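Local structure of gene product PA4716 (Pseudomonas aeruginosa, 1U0K) at residues L10-E15 with A75-L80; G22-D27 with L44-S49; A39-L44 with R64-E69. The protein is of unknown function but is probably an isomerase, perhaps an epimerase, of the PhzF type. One frame throughout, in Å; residues are numbered along the deposited sequence.

In the fold
The three contacts lie side by side in one part of a PhzF-type fold and meet around Glu48, the predicted active-site residue. Interaction 2 carries Glu48 itself. Interaction 1, its centre about 10 Å from that of interaction 2, brings up His77, whose CE1 lies 3.2 Å from Glu48 OE1, while Pro78 CG sits 3.3 Å from that same oxygen. Interaction 3, with its centre about 7 Å from that of interaction 2, adds Ile65, whose CG2 lies 3.1 Å from Glu48 OE2. Backbone pairs tie the elements together: Leu10 O faces Leu23 N at 2.9 Å, and Ser49 N faces Phe66 O at 3.0 Å. Interactions 2 and 3 share Leu44 and both touch the second subunit.

Interaction 1: L10-E15 with A75-L80; sequences LDVFAE and AGHPLL
Val12 and Phe13 press against His77 and Leu80 where the end of strand 6-12 meets the start of helix 78-90, a helix-on-sheet contact in the PhzF fold. The meeting is wholly buried and essentially apolar. Val12 points toward the 75-80 segment. Its CG1 is anti to the backbone N (chi1 -176°), which turns this methyl toward both partners, 3.9 Å from His77 O and 4.0 Å from Leu80 CB; CG2 stands close to the same carbonyl oxygen.

Phe13 follows in a left-handed backbone conformation, phi 62° and psi 50°, as the chain leaves the strand. Its ring reaches across to the other segment, and Val12 CG1 of its own segment lies over one face toward the rim. The far end of the ring meets the other segment obliquely: CE1 comes to 3.5 Å from His77 CB, and CZ lies 3.8 Å from Leu80 CD1, with CE2 equally near. Phe13 crosses both of these side chains at roughly a right angle, as Val12 does Leu80.

The imidazole of His77 is turned so that Val12 CB approaches at its edge, near the ring plane, while Pro78 CD sits 3.4 Å above the ring centre. A weak hydrogen bond from Gly222 reaches ND1, and the ring also lies beside Glu48, the predicted active-site residue. Leu80 continues the apolar layer onto Ala120 and Met122 of strand 117-129. In the turn that leads into helix 78-90, Leu79 N donates to Gly76 O at 3.0 Å.

Interaction 2: G22-D27 with L44-S49; sequences GLAVFD and LRQFES
Ala24 and Ser49 form a parallel bridge with CA atoms 4.7 Å apart, joining strands 21-26 and 48-54, the two outer elements of a beta-alpha-beta unit whose helix is 34-44. At the bridge Ser49 CA makes a CH...O contact of 3.3 Å to Ala24 O. Before it the backbones diverge and water fills in: Gly22 O accepts from one water that in turn accepts from Glu48 N, and probably from a second that accepts from Phe47 N, so the main chain at Phe47 and Glu48 is linked to Gly22 through solvent. Ala24 N is buried here without a hydrogen-bond partner.

On the face carrying Ala24 and Ser49, the end of the helix closes down. Leu44 CD1 is wedged against Ala24 CB at 3.5 Å, a tight carbon pair, and meets Phe26 CE1 obliquely at 3.7 Å, the leucine and phenylalanine coming from opposite directions. Ser49 OG lies beside the same Ala24 methyl. Across the sheet, Leu23 CG is anti to the backbone N (chi1 173°), yet CD1 curls back to 3.4 Å from Glu48 O, beside the backbone of the predicted active-site residue.

Arg45, with positive phi, ends the helix, and Gln46 folds back over the first strand. Its chain bends at chi2 (-61°), laying CG near Ala24 N and the amide alongside Gly22. The oxygen accepts from Gln9 NE2, while NE2 donates to Glu43 O of the second subunit and only weakly to Leu44 O, which ties this turn to the dimer. Gln46 OE1 ends just 3.2 Å from Gly22 C.

Interaction 3: A39-L44 with R64-E69; sequences AWTREL and RIFTLE
Thr41 and Phe66 make the close-packed half of this contact, where helix 34-44 lies against strand 60-67. The threonine points at the strand, and its two branches do different jobs. OG1 settles 3.3 Å from Phe66 CB and approaches the ring obliquely, its hydrogen bond going to Met37 O one helical turn back. CG2, anti to the backbone N, is directed at the strand's main chain and sits 3.5 Å from Thr67 O, with Phe66 O equally near. The two side chains cross at about a right angle, and the phenyl ring then leads off toward Met37 and Gln38.

Toward solvent the contact becomes looser and more polar. Leu68 lies along the helix, with CD1 3.7 Å from Thr41 O, and slides past Arg42 in the opposite direction. Extended from CG to NE, Arg42 reaches over this leucine and takes its carbonyl side-on with two nitrogens: NE donates to Leu68 O at 2.9 Å with an angle of 160° at the hydrogen, and NH2 donates to the same oxygen at 3.2 Å and 140°. The oxygen lies in the guanidinium plane, and the paired bonds restrain the group's rotation; NE itself stands 20° out of the carbonyl plane. An ST turn, in which Glu69 N donates to Thr67 OG1 at 3.1 Å, shapes the chain that offers this carbonyl.

Glu43 of the helix forms a salt bridge to Arg254 of the second subunit. Thr41 also touches Ser49 and Phe51 of strand 48-54, the neighbour of 60-67, so helix 34-44 packs over both strands.

Interaction 1: L10-E15 with A75-L80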
loop_
_atom_site.group_PDB
_atom_site.type_symbol
_atom_site.label_atom_id
_atom_site.label_comp_id
_atom_site.label_asym_id
_atom_site.label_seq_id
_atom_site.Cartn_x
_atom_site.Cartn_y
_atom_site.Cartn_z
ATOM N N LEU A 10 7.662 -9.488 7.143
ATOM C CA LEU A 10 7.830 -10.867 6.702
ATOM C C LEU A 10 7.275 -11.027 5.299
ATOM O O LEU A 10 6.430 -10.253 4.874
ATOM C CB LEU A 10 7.043 -11.819 7.619
ATOM C CG LEU A 10 7.651 -12.210 8.961
ATOM C CD1 LEU A 10 7.794 -11.053 9.894
ATOM C CD2 LEU A 10 6.795 -13.288 9.605
ATOM N N ASP A 11 7.723 -12.061 4.603
ATOM C CA ASP A 11 7.058 -12.516 3.388
ATOM C C ASP A 11 6.503 -13.909 3.594
ATOM O O ASP A 11 7.206 -14.791 4.076
ATOM C CB ASP A 11 8.036 -12.554 2.230
ATOM C CG ASP A 11 8.410 -11.191 1.756
ATOM O OD1 ASP A 11 7.561 -10.268 1.819
ATOM O OD2 ASP A 11 9.542 -10.949 1.309
ATOM N N VAL A 12 5.248 -14.100 3.202
ATOM C CA VAL A 12 4.566 -15.384 3.341
ATOM C C VAL A 12 4.318 -15.977 1.949
ATOM O O VAL A 12 4.035 -15.243 0.989
ATOM C CB VAL A 12 3.234 -15.216 4.095
ATOM C CG1 VAL A 12 2.557 -16.580 4.321
ATOM C CG2 VAL A 12 3.448 -14.494 5.432
ATOM N N PHE A 13 4.414 -17.302 1.860
ATOM C CA PHE A 13 4.441 -18.028 0.579
ATOM C C PHE A 13 5.664 -17.603 -0.237
ATOM O O PHE A 13 5.571 -17.289 -1.431
ATOM C CB PHE A 13 3.144 -17.842 -0.208
ATOM C CG PHE A 13 1.901 -18.234 0.559
ATOM C CD1 PHE A 13 0.916 -17.296 0.838
ATOM C CD2 PHE A 13 1.712 -19.537 0.988
ATOM C CE1 PHE A 13 -0.227 -17.642 1.525
ATOM C CE2 PHE A 13 0.559 -19.894 1.684
ATOM C CZ PHE A 13 -0.408 -18.949 1.951
ATOM N N ALA A 14 6.813 -17.629 0.431
ATOM C CA ALA A 14 8.059 -17.063 -0.070
ATOM C C ALA A 14 9.224 -17.959 0.327
ATOM O O ALA A 14 9.507 -18.142 1.511
ATOM C CB ALA A 14 8.255 -15.642 0.500
ATOM N N GLU A 15 9.903 -18.534 -0.664
ATOM C CA GLU A 15 11.085 -19.337 -0.395
ATOM C C GLU A 15 12.355 -18.490 -0.366
ATOM O O GLU A 15 13.381 -18.950 0.121
ATOM C CB GLU A 15 11.203 -20.483 -1.403
ATOM C CG GLU A 15 9.977 -21.382 -1.366
ATOM C CD GLU A 15 10.136 -22.717 -2.064
ATOM O OE1 GLU A 15 9.143 -23.165 -2.691
ATOM O OE2 GLU A 15 11.219 -23.336 -1.968
ATOM N N ALA A 75 -9.536 -16.795 9.607
ATOM C CA ALA A 75 -8.337 -17.568 9.298
ATOM C C ALA A 75 -7.734 -17.127 7.961
ATOM O O ALA A 75 -8.450 -17.063 6.962
ATOM C CB ALA A 75 -8.671 -19.065 9.269
ATOM N N GLY A 76 -6.439 -16.794 7.961
ATOM C CA GLY A 76 -5.731 -16.348 6.755
ATOM C C GLY A 76 -4.218 -16.502 6.879
ATOM O O GLY A 76 -3.732 -16.862 7.955
ATOM N N HIS A 77 -3.474 -16.193 5.808
ATOM C CA HIS A 77 -2.000 -16.274 5.798
ATOM C C HIS A 77 -1.206 -15.326 6.758
ATOM O O HIS A 77 -0.031 -15.580 7.019
ATOM C CB HIS A 77 -1.456 -16.099 4.383
ATOM C CG HIS A 77 -1.579 -14.702 3.889
ATOM N ND1 HIS A 77 -2.779 -14.173 3.466
ATOM C CD2 HIS A 77 -0.682 -13.693 3.839
ATOM C CE1 HIS A 77 -2.607 -12.903 3.154
ATOM N NE2 HIS A 77 -1.346 -12.586 3.376
ATOM N N PRO A 78 -1.783 -14.240 7.270
ATOM C CA PRO A 78 -1.135 -13.555 8.399
ATOM C C PRO A 78 -0.858 -14.502 9.564
ATOM O O PRO A 78 0.104 -14.294 10.292
ATOM C CB PRO A 78 -2.146 -12.479 8.781
ATOM C CG PRO A 78 -2.797 -12.160 7.493
ATOM C CD PRO A 78 -3.001 -13.517 6.852
ATOM N N LEU A 79 -1.674 -15.539 9.733
ATOM C CA LEU A 79 -1.450 -16.510 10.803
ATOM C C LEU A 79 -0.184 -17.341 10.560
ATOM O O LEU A 79 0.538 -17.623 11.509
ATOM C CB LEU A 79 -2.672 -17.421 11.015
ATOM C CG LEU A 79 -4.013 -16.774 11.378
ATOM C CD1 LEU A 79 -5.076 -17.861 11.591
ATOM C CD2 LEU A 79 -3.976 -15.901 12.603
ATOM N N LEU A 80 0.098 -17.692 9.308
ATOM C CA LEU A 80 1.332 -18.386 8.954
ATOM C C LEU A 80 2.554 -17.553 9.306
ATOM O O LEU A 80 3.524 -18.068 9.865
ATOM C CB LEU A 80 1.371 -18.703 7.465
ATOM C CG LEU A 80 0.291 -19.659 6.977
ATOM C CD1 LEU A 80 0.500 -19.900 5.487
ATOM C CD2 LEU A 80 0.278 -20.964 7.771
#

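Interaction 2: G22-D27 with L44-S49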
loop_
_atom_site.group_PDB
_atom_site.type_symbol
_atom_site.label_atom_id
_atom_site.label_comp_id
_atom_site.label_asym_id
_atom_site.label_seq_id
_atom_site.Cartn_x
_atom_site.Cartn_y
_atom_site.Cartn_z
ATOM N N GLY A 22 3.914 -9.785 1.304
ATOM C CA GLY A 22 4.435 -9.050 2.437
ATOM C C GLY A 22 3.403 -8.901 3.532
ATOM O O GLY A 22 2.204 -8.762 3.278
ATOM N N LEU A 23 3.892 -8.917 4.764
ATOM C CA LEU A 23 3.063 -8.885 5.967
ATOM C C LEU A 23 3.799 -8.177 7.081
ATOM O O LEU A 23 4.984 -8.453 7.296
ATOM C CB LEU A 23 2.807 -10.318 6.419
ATOM C CG LEU A 23 2.099 -10.552 7.750
ATOM C CD1 LEU A 23 0.629 -10.215 7.632
ATOM C CD2 LEU A 23 2.292 -11.995 8.191
ATOM N N ALA A 24 3.105 -7.319 7.834
ATOM C CA ALA A 24 3.638 -6.785 9.082
ATOM C C ALA A 24 3.027 -7.518 10.271
ATOM O O ALA A 24 1.820 -7.758 10.306
ATOM C CB ALA A 24 3.389 -5.310 9.210
ATOM N N VAL A 25 3.871 -7.880 11.235
ATOM C CA VAL A 25 3.446 -8.571 12.447
ATOM C C VAL A 25 3.889 -7.784 13.666
ATOM O O VAL A 25 5.059 -7.466 13.791
ATOM C CB VAL A 25 4.078 -9.973 12.542
ATOM C CG1 VAL A 25 3.617 -10.700 13.821
ATOM C CG2 VAL A 25 3.773 -10.805 11.308
ATOM N N PHE A 26 2.954 -7.464 14.550
ATOM C CA PHE A 26 3.240 -6.810 15.821
ATOM C C PHE A 26 3.160 -7.926 16.866
ATOM O O PHE A 26 2.090 -8.446 17.133
ATOM C CB PHE A 26 2.222 -5.696 16.106
ATOM C CG PHE A 26 2.350 -4.487 15.212
ATOM C CD1 PHE A 26 2.050 -4.562 13.863
ATOM C CD2 PHE A 26 2.758 -3.258 15.739
ATOM C CE1 PHE A 26 2.160 -3.431 13.043
ATOM C CE2 PHE A 26 2.845 -2.138 14.928
ATOM C CZ PHE A 26 2.560 -2.228 13.599
ATOM N N ASP A 27 4.291 -8.312 17.444
ATOM C CA ASP A 27 4.302 -9.484 18.321
ATOM C C ASP A 27 3.738 -9.244 19.714
ATOM O O ASP A 27 3.413 -10.206 20.415
ATOM C CB ASP A 27 5.702 -10.089 18.419
ATOM C CG ASP A 27 6.662 -9.203 19.137
ATOM O OD1 ASP A 27 7.026 -8.165 18.577
ATOM O OD2 ASP A 27 7.099 -9.480 20.268
ATOM N N LEU A 44 1.828 1.013 7.541
ATOM C CA LEU A 44 2.787 0.081 6.971
ATOM C C LEU A 44 2.431 -0.365 5.556
ATOM O O LEU A 44 3.300 -0.837 4.829
ATOM C CB LEU A 44 2.972 -1.109 7.905
ATOM C CG LEU A 44 3.532 -0.730 9.278
ATOM C CD1 LEU A 44 3.820 -1.972 10.095
ATOM C CD2 LEU A 44 4.780 0.162 9.142
ATOM N N ARG A 45 1.163 -0.215 5.162
ATOM C CA ARG A 45 0.688 -0.428 3.785
ATOM C C ARG A 45 0.863 -1.840 3.233
ATOM O O ARG A 45 0.734 -2.066 2.028
ATOM C CB ARG A 45 1.290 0.626 2.848
ATOM C CG ARG A 45 0.896 2.018 3.264
ATOM C CD ARG A 45 1.686 3.083 2.584
ATOM N NE ARG A 45 1.437 3.115 1.152
ATOM C CZ ARG A 45 0.506 3.841 0.558
ATOM N NH1 ARG A 45 -0.323 4.582 1.276
ATOM N NH2 ARG A 45 0.401 3.820 -0.768
ATOM N N GLN A 46 1.118 -2.805 4.110
ATOM C CA GLN A 46 1.049 -4.196 3.718
ATOM C C GLN A 46 -0.429 -4.557 3.555
ATOM O O GLN A 46 -1.278 -3.959 4.220
ATOM C CB GLN A 46 1.737 -5.066 4.773
ATOM C CG GLN A 46 3.167 -4.633 5.037
ATOM C CD GLN A 46 4.038 -4.721 3.787
ATOM O OE1 GLN A 46 4.125 -5.778 3.169
ATOM N NE2 GLN A 46 4.676 -3.604 3.412
ATOM N N PHE A 47 -0.731 -5.485 2.668
ATOM C CA PHE A 47 -2.126 -5.814 2.350
ATOM C C PHE A 47 -2.864 -6.167 3.647
ATOM O O PHE A 47 -4.011 -5.777 3.834
ATOM C CB PHE A 47 -2.226 -6.941 1.323
ATOM C CG PHE A 47 -3.570 -7.028 0.632
ATOM C CD1 PHE A 47 -3.777 -6.430 -0.613
ATOM C CD2 PHE A 47 -4.625 -7.705 1.224
ATOM C CE1 PHE A 47 -5.019 -6.518 -1.253
ATOM C CE2 PHE A 47 -5.873 -7.783 0.588
ATOM C CZ PHE A 47 -6.064 -7.191 -0.640
ATOM N N GLU A 48 -2.194 -6.898 4.526
ATOM C CA GLU A 48 -2.668 -7.114 5.893
ATOM C C GLU A 48 -1.544 -6.904 6.898
ATOM O O GLU A 48 -0.372 -7.125 6.581
ATOM C CB GLU A 48 -3.232 -8.529 6.044
ATOM C CG GLU A 48 -4.524 -8.727 5.282
ATOM C CD GLU A 48 -5.111 -10.109 5.423
ATOM O OE1 GLU A 48 -4.543 -11.063 4.870
ATOM O OE2 GLU A 48 -6.169 -10.238 6.076
ATOM N N SER A 49 -1.918 -6.418 8.079
ATOM C CA SER A 49 -1.080 -6.475 9.282
ATOM C C SER A 49 -1.793 -7.347 10.317
ATOM O O SER A 49 -3.017 -7.395 10.361
ATOM C CB SER A 49 -0.817 -5.093 9.880
ATOM O OG SER A 49 0.063 -4.312 9.078
HETATM O O HOH W 1 1.420 -6.881 1.320
HETATM O O HOH W 2 -0.199 -9.093 4.132
#

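Interaction 3: A39-L44 with R64-E69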
loop_
_atom_site.group_PDB
_atom_site.type_symbol
_atom_site.label_atom_id
_atom_site.label_comp_id
_atom_site.label_asym_id
_atom_site.label_seq_id
_atom_site.Cartn_x
_atom_site.Cartn_y
_atom_site.Cartn_z
ATOM N N ALA A 39 -4.767 2.219 12.305
ATOM C CA ALA A 39 -3.892 3.304 11.861
ATOM C C ALA A 39 -2.497 2.774 11.513
ATOM O O ALA A 39 -1.903 3.218 10.537
ATOM C CB ALA A 39 -3.816 4.405 12.897
ATOM N N TRP A 40 -1.977 1.836 12.307
ATOM C CA TRP A 40 -0.667 1.221 12.031
ATOM C C TRP A 40 -0.729 0.377 10.767
ATOM O O TRP A 40 0.238 0.315 10.007
ATOM C CB TRP A 40 -0.173 0.373 13.220
ATOM C CG TRP A 40 0.664 1.121 14.171
ATOM C CD1 TRP A 40 0.325 1.531 15.420
ATOM C CD2 TRP A 40 1.982 1.607 13.934
ATOM N NE1 TRP A 40 1.372 2.212 15.995
ATOM C CE2 TRP A 40 2.401 2.277 15.095
ATOM C CE3 TRP A 40 2.871 1.518 12.859
ATOM C CZ2 TRP A 40 3.665 2.862 15.207
ATOM C CZ3 TRP A 40 4.122 2.111 12.970
ATOM C CH2 TRP A 40 4.502 2.770 14.131
ATOM N N THR A 41 -1.860 -0.274 10.516
ATOM C CA THR A 41 -2.029 -1.056 9.292
ATOM C C THR A 41 -1.908 -0.124 8.079
ATOM O O THR A 41 -1.240 -0.446 7.093
ATOM C CB THR A 41 -3.388 -1.778 9.329
ATOM O OG1 THR A 41 -3.414 -2.690 10.444
ATOM C CG2 THR A 41 -3.571 -2.664 8.104
ATOM N N ARG A 42 -2.546 1.038 8.160
ATOM C CA ARG A 42 -2.488 2.035 7.088
ATOM C C ARG A 42 -1.093 2.638 6.968
ATOM O O ARG A 42 -0.653 2.986 5.867
ATOM C CB ARG A 42 -3.544 3.110 7.311
ATOM C CG ARG A 42 -4.923 2.607 6.977
ATOM C CD ARG A 42 -6.050 3.436 7.545
ATOM N NE ARG A 42 -7.317 2.806 7.196
ATOM C CZ ARG A 42 -8.500 3.142 7.700
ATOM N NH1 ARG A 42 -8.606 4.122 8.585
ATOM N NH2 ARG A 42 -9.586 2.492 7.308
ATOM N N GLU A 43 -0.390 2.749 8.088
ATOM C CA GLU A 43 0.989 3.236 8.087
ATOM C C GLU A 43 1.905 2.311 7.284
ATOM O O GLU A 43 2.666 2.777 6.435
ATOM C CB GLU A 43 1.513 3.340 9.516
ATOM C CG GLU A 43 2.888 3.967 9.646
ATOM C CD GLU A 43 2.905 5.436 9.325
ATOM O OE1 GLU A 43 3.996 5.942 9.020
ATOM O OE2 GLU A 43 1.848 6.107 9.419
ATOM N N LEU A 44 1.828 1.013 7.541
ATOM C CA LEU A 44 2.787 0.081 6.971
ATOM C C LEU A 44 2.431 -0.365 5.556
ATOM O O LEU A 44 3.300 -0.837 4.829
ATOM C CB LEU A 44 2.972 -1.109 7.905
ATOM C CG LEU A 44 3.532 -0.730 9.278
ATOM C CD1 LEU A 44 3.820 -1.972 10.095
ATOM C CD2 LEU A 44 4.780 0.162 9.142
ATOM N N ARG A 64 -5.416 -10.165 15.899
ATOM C CA ARG A 64 -6.309 -9.246 15.221
ATOM C C ARG A 64 -5.674 -8.978 13.857
ATOM O O ARG A 64 -4.488 -8.648 13.783
ATOM C CB ARG A 64 -6.452 -7.932 15.993
ATOM C CG ARG A 64 -6.890 -8.037 17.457
ATOM C CD ARG A 64 -8.358 -8.266 17.654
ATOM N NE ARG A 64 -9.214 -7.187 17.162
ATOM C CZ ARG A 64 -9.505 -6.068 17.811
ATOM N NH1 ARG A 64 -8.981 -5.789 18.995
ATOM N NH2 ARG A 64 -10.333 -5.205 17.245
ATOM N N ILE A 65 -6.453 -9.156 12.795
ATOM C CA ILE A 65 -5.982 -8.967 11.426
ATOM C C ILE A 65 -6.737 -7.829 10.778
ATOM O O ILE A 65 -7.961 -7.779 10.837
ATOM C CB ILE A 65 -6.171 -10.249 10.582
ATOM C CG1 ILE A 65 -5.387 -11.424 11.165
ATOM C CG2 ILE A 65 -5.753 -10.001 9.152
ATOM C CD1 ILE A 65 -5.777 -12.771 10.577
ATOM N N PHE A 66 -5.999 -6.904 10.171
ATOM C CA PHE A 66 -6.578 -5.776 9.469
ATOM C C PHE A 66 -6.057 -5.673 8.052
ATOM O O PHE A 66 -4.871 -5.888 7.795
ATOM C CB PHE A 66 -6.236 -4.468 10.167
ATOM C CG PHE A 66 -6.866 -4.306 11.517
ATOM C CD1 PHE A 66 -6.334 -4.942 12.620
ATOM C CD2 PHE A 66 -7.967 -3.478 11.682
ATOM C CE1 PHE A 66 -6.921 -4.774 13.866
ATOM C CE2 PHE A 66 -8.558 -3.317 12.927
ATOM C CZ PHE A 66 -8.034 -3.965 14.010
ATOM N N THR A 67 -6.950 -5.298 7.141
ATOM C CA THR A 67 -6.537 -4.726 5.862
ATOM C C THR A 67 -6.528 -3.210 5.998
ATOM O O THR A 67 -6.872 -2.669 7.032
ATOM C CB THR A 67 -7.473 -5.128 4.712
ATOM O OG1 THR A 67 -8.754 -4.524 4.921
ATOM C CG2 THR A 67 -7.704 -6.607 4.650
ATOM N N LEU A 68 -6.181 -2.509 4.929
ATOM C CA LEU A 68 -6.227 -1.059 4.969
ATOM C C LEU A 68 -7.668 -0.560 5.045
ATOM O O LEU A 68 -7.893 0.589 5.401
ATOM C CB LEU A 68 -5.488 -0.438 3.774
ATOM C CG LEU A 68 -4.019 -0.165 4.091
ATOM C CD1 LEU A 68 -3.205 -1.433 4.070
ATOM C CD2 LEU A 68 -3.423 0.852 3.143
ATOM N N GLU A 69 -8.631 -1.423 4.732
ATOM C CA GLU A 69 -10.047 -1.038 4.758
ATOM C C GLU A 69 -10.722 -1.300 6.102
ATOM O O GLU A 69 -11.498 -0.463 6.580
ATOM C CB GLU A 69 -10.802 -1.762 3.637
ATOM C CG GLU A 69 -10.578 -1.147 2.260
ATOM C CD GLU A 69 -9.424 -1.749 1.482
ATOM O OE1 GLU A 69 -8.506 -2.345 2.091
ATOM O OE2 GLU A 69 -9.435 -1.614 0.235
#